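Local coordinates for putative cell invasion protein with MAC/Perforin domain (Bacteroides thetaiotaomicron VPI-5482, PDB 3KK7), which is a putative cell invasion protein of the membrane-attack complex/perforin family whose role in this gut symbiont is not established, at residues K381-K386 with G390-D395. Sequence-based numbering, arbitrary orientation.
Sequences KMYIRK and GEKLYD
The turn end of an antiparallel beta hairpin in the D2 domain, made of strands 376-386 and 392-401, carries a classic beta bulge: Ile384 and Arg385 of the first strand both sit opposite Leu393 of the second. Next to the bulge, on the side away from the turn, Met382 and Asp395 form a hydrogen-bonded pair, with Met382 N to Asp395 O at 2.7 Å and the return bond from Asp395 N to Met382 O. At the bulge, Leu393 O accepts from Ile384 N, while Leu393 N gives its hydrogen to Arg385 O at 2.9 Å, a more bent bond (144° at the hydrogen). The extra residue puts Ile384 CB toward the second strand, where Ile384 CG1 comes 3.9 Å from Asp395 CB.

Tyr383, Tyr394, Lys386 and Lys392 occupy one face of the hairpin. The two tyrosines make an offset edge-to-face pair, the edge of Tyr383 turned to the face of Tyr394, with planes at 69°. Tyr383 has CG anti to the backbone N (chi1 -179°), which carries the ring along its strand so that Tyr383 CE1 meets Lys392; Arg385 N stands over the ring's centre, and Lys392 CB meets its edge. Lys386 and Lys392 run side by side in the same direction, their NZ atoms 4.5 Å apart, so their charges probably repel.

On the other face are Met382, Arg385, Leu393 and Asp395. Leu393 and Arg385 both pack on Leu423 of helix 420-424, and the Arg385 guanidinium is held beyond the hairpin by a salt bridge to Asp420 and hydrogen bonds to Ala416 O and Gln418 O. Back across the strands, Leu393 CB lies 3.3 Å from Arg385 O, and Leu393 CD1 reaches Arg385 NE at 4.1 Å.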
# COMPACT_ATOMS: atom_id res chain seq x y z
N LYS A 381 -28.14 10.38 11.96
CA LYS A 381 -29.21 9.74 11.22
C LYS A 381 -28.64 8.86 10.12
O LYS A 381 -27.73 9.28 9.41
CB LYS A 381 -30.14 10.80 10.64
CG LYS A 381 -30.97 11.49 11.70
CD LYS A 381 -31.89 12.57 11.12
CE LYS A 381 -32.81 13.12 12.20
NZ LYS A 381 -33.22 14.53 11.97
N MSE A 382 -29.19 7.65 9.99
CA MSE A 382 -28.81 6.69 8.94
C MSE A 382 -29.99 6.46 8.02
O MSE A 382 -31.10 6.16 8.47
CB MSE A 382 -28.36 5.36 9.55
CG MSE A 382 -27.82 4.34 8.57
SE MSE A 382 -27.67 2.62 9.48
CE MSE A 382 -28.26 1.38 8.05
N TYR A 383 -29.75 6.62 6.72
CA TYR A 383 -30.78 6.48 5.72
C TYR A 383 -31.24 5.04 5.67
O TYR A 383 -30.42 4.13 5.72
CB TYR A 383 -30.24 6.90 4.35
CG TYR A 383 -31.26 6.79 3.25
CD1 TYR A 383 -32.34 7.66 3.20
CD2 TYR A 383 -31.16 5.81 2.27
CE1 TYR A 383 -33.29 7.57 2.19
CE2 TYR A 383 -32.11 5.72 1.25
CZ TYR A 383 -33.17 6.61 1.22
OH TYR A 383 -34.11 6.53 0.23
N ILE A 384 -32.55 4.83 5.60
CA ILE A 384 -33.12 3.48 5.56
C ILE A 384 -33.85 3.28 4.24
O ILE A 384 -33.46 2.42 3.45
CB ILE A 384 -34.08 3.16 6.75
CG1 ILE A 384 -33.34 3.28 8.09
CG2 ILE A 384 -34.65 1.74 6.61
CD1 ILE A 384 -32.20 2.26 8.27
N ARG A 385 -34.89 4.07 3.99
CA ARG A 385 -35.64 3.97 2.74
C ARG A 385 -36.48 5.20 2.46
O ARG A 385 -36.59 6.09 3.32
CB ARG A 385 -36.55 2.74 2.77
CG ARG A 385 -37.53 2.71 3.95
CD ARG A 385 -38.68 1.75 3.68
NE ARG A 385 -39.73 1.87 4.70
CZ ARG A 385 -39.70 1.28 5.89
NH1 ARG A 385 -38.68 0.50 6.26
NH2 ARG A 385 -40.72 1.46 6.73
N LYS A 386 -37.07 5.23 1.26
CA LYS A 386 -38.06 6.24 0.87
C LYS A 386 -39.46 5.74 1.19
O LYS A 386 -39.79 4.60 0.91
CB LYS A 386 -38.01 6.56 -0.64
CG LYS A 386 -36.73 7.24 -1.07
CD LYS A 386 -36.89 8.25 -2.22
CE LYS A 386 -35.62 9.15 -2.26
NZ LYS A 386 -35.36 9.80 -3.58
N GLY A 390 -42.45 9.33 -1.11
CA GLY A 390 -41.19 9.75 -1.70
C GLY A 390 -40.28 10.38 -0.69
O GLY A 390 -39.27 10.96 -1.05
N GLU A 391 -40.61 10.24 0.58
CA GLU A 391 -39.89 10.93 1.65
C GLU A 391 -38.74 10.08 2.20
O GLU A 391 -38.91 8.88 2.48
CB GLU A 391 -40.88 11.32 2.75
CG GLU A 391 -40.28 11.83 4.07
CD GLU A 391 -41.34 12.42 4.99
OE1 GLU A 391 -42.53 12.49 4.60
OE2 GLU A 391 -40.97 12.84 6.11
N LYS A 392 -37.57 10.71 2.35
CA LYS A 392 -36.45 10.01 2.95
C LYS A 392 -36.72 9.77 4.43
O LYS A 392 -37.13 10.68 5.16
CB LYS A 392 -35.15 10.77 2.73
CG LYS A 392 -34.70 10.78 1.28
CD LYS A 392 -33.20 11.12 1.20
CE LYS A 392 -32.64 11.06 -0.23
NZ LYS A 392 -32.82 12.35 -0.96
N LEU A 393 -36.52 8.51 4.84
CA LEU A 393 -36.74 8.05 6.22
C LEU A 393 -35.43 7.54 6.83
O LEU A 393 -34.67 6.80 6.19
CB LEU A 393 -37.75 6.92 6.25
CG LEU A 393 -39.13 7.19 5.69
CD1 LEU A 393 -39.89 5.86 5.62
CD2 LEU A 393 -39.84 8.22 6.55
N TYR A 394 -35.22 7.90 8.10
CA TYR A 394 -33.96 7.67 8.76
C TYR A 394 -34.11 7.01 10.12
O TYR A 394 -35.11 7.20 10.81
CB TYR A 394 -33.29 9.01 8.98
CG TYR A 394 -32.94 9.76 7.72
CD1 TYR A 394 -31.71 9.55 7.08
CD2 TYR A 394 -33.81 10.70 7.18
CE1 TYR A 394 -31.37 10.25 5.93
CE2 TYR A 394 -33.48 11.41 6.03
CZ TYR A 394 -32.25 11.19 5.41
OH TYR A 394 -31.91 11.88 4.28
N ASP A 395 -33.10 6.22 10.50
CA ASP A 395 -32.94 5.70 11.84
C ASP A 395 -31.91 6.60 12.55
O ASP A 395 -31.13 7.29 11.89
CB ASP A 395 -32.46 4.24 11.80
CG ASP A 395 -32.53 3.52 13.17
OD1 ASP A 395 -33.16 4.06 14.11
OD2 ASP A 395 -31.98 2.41 13.32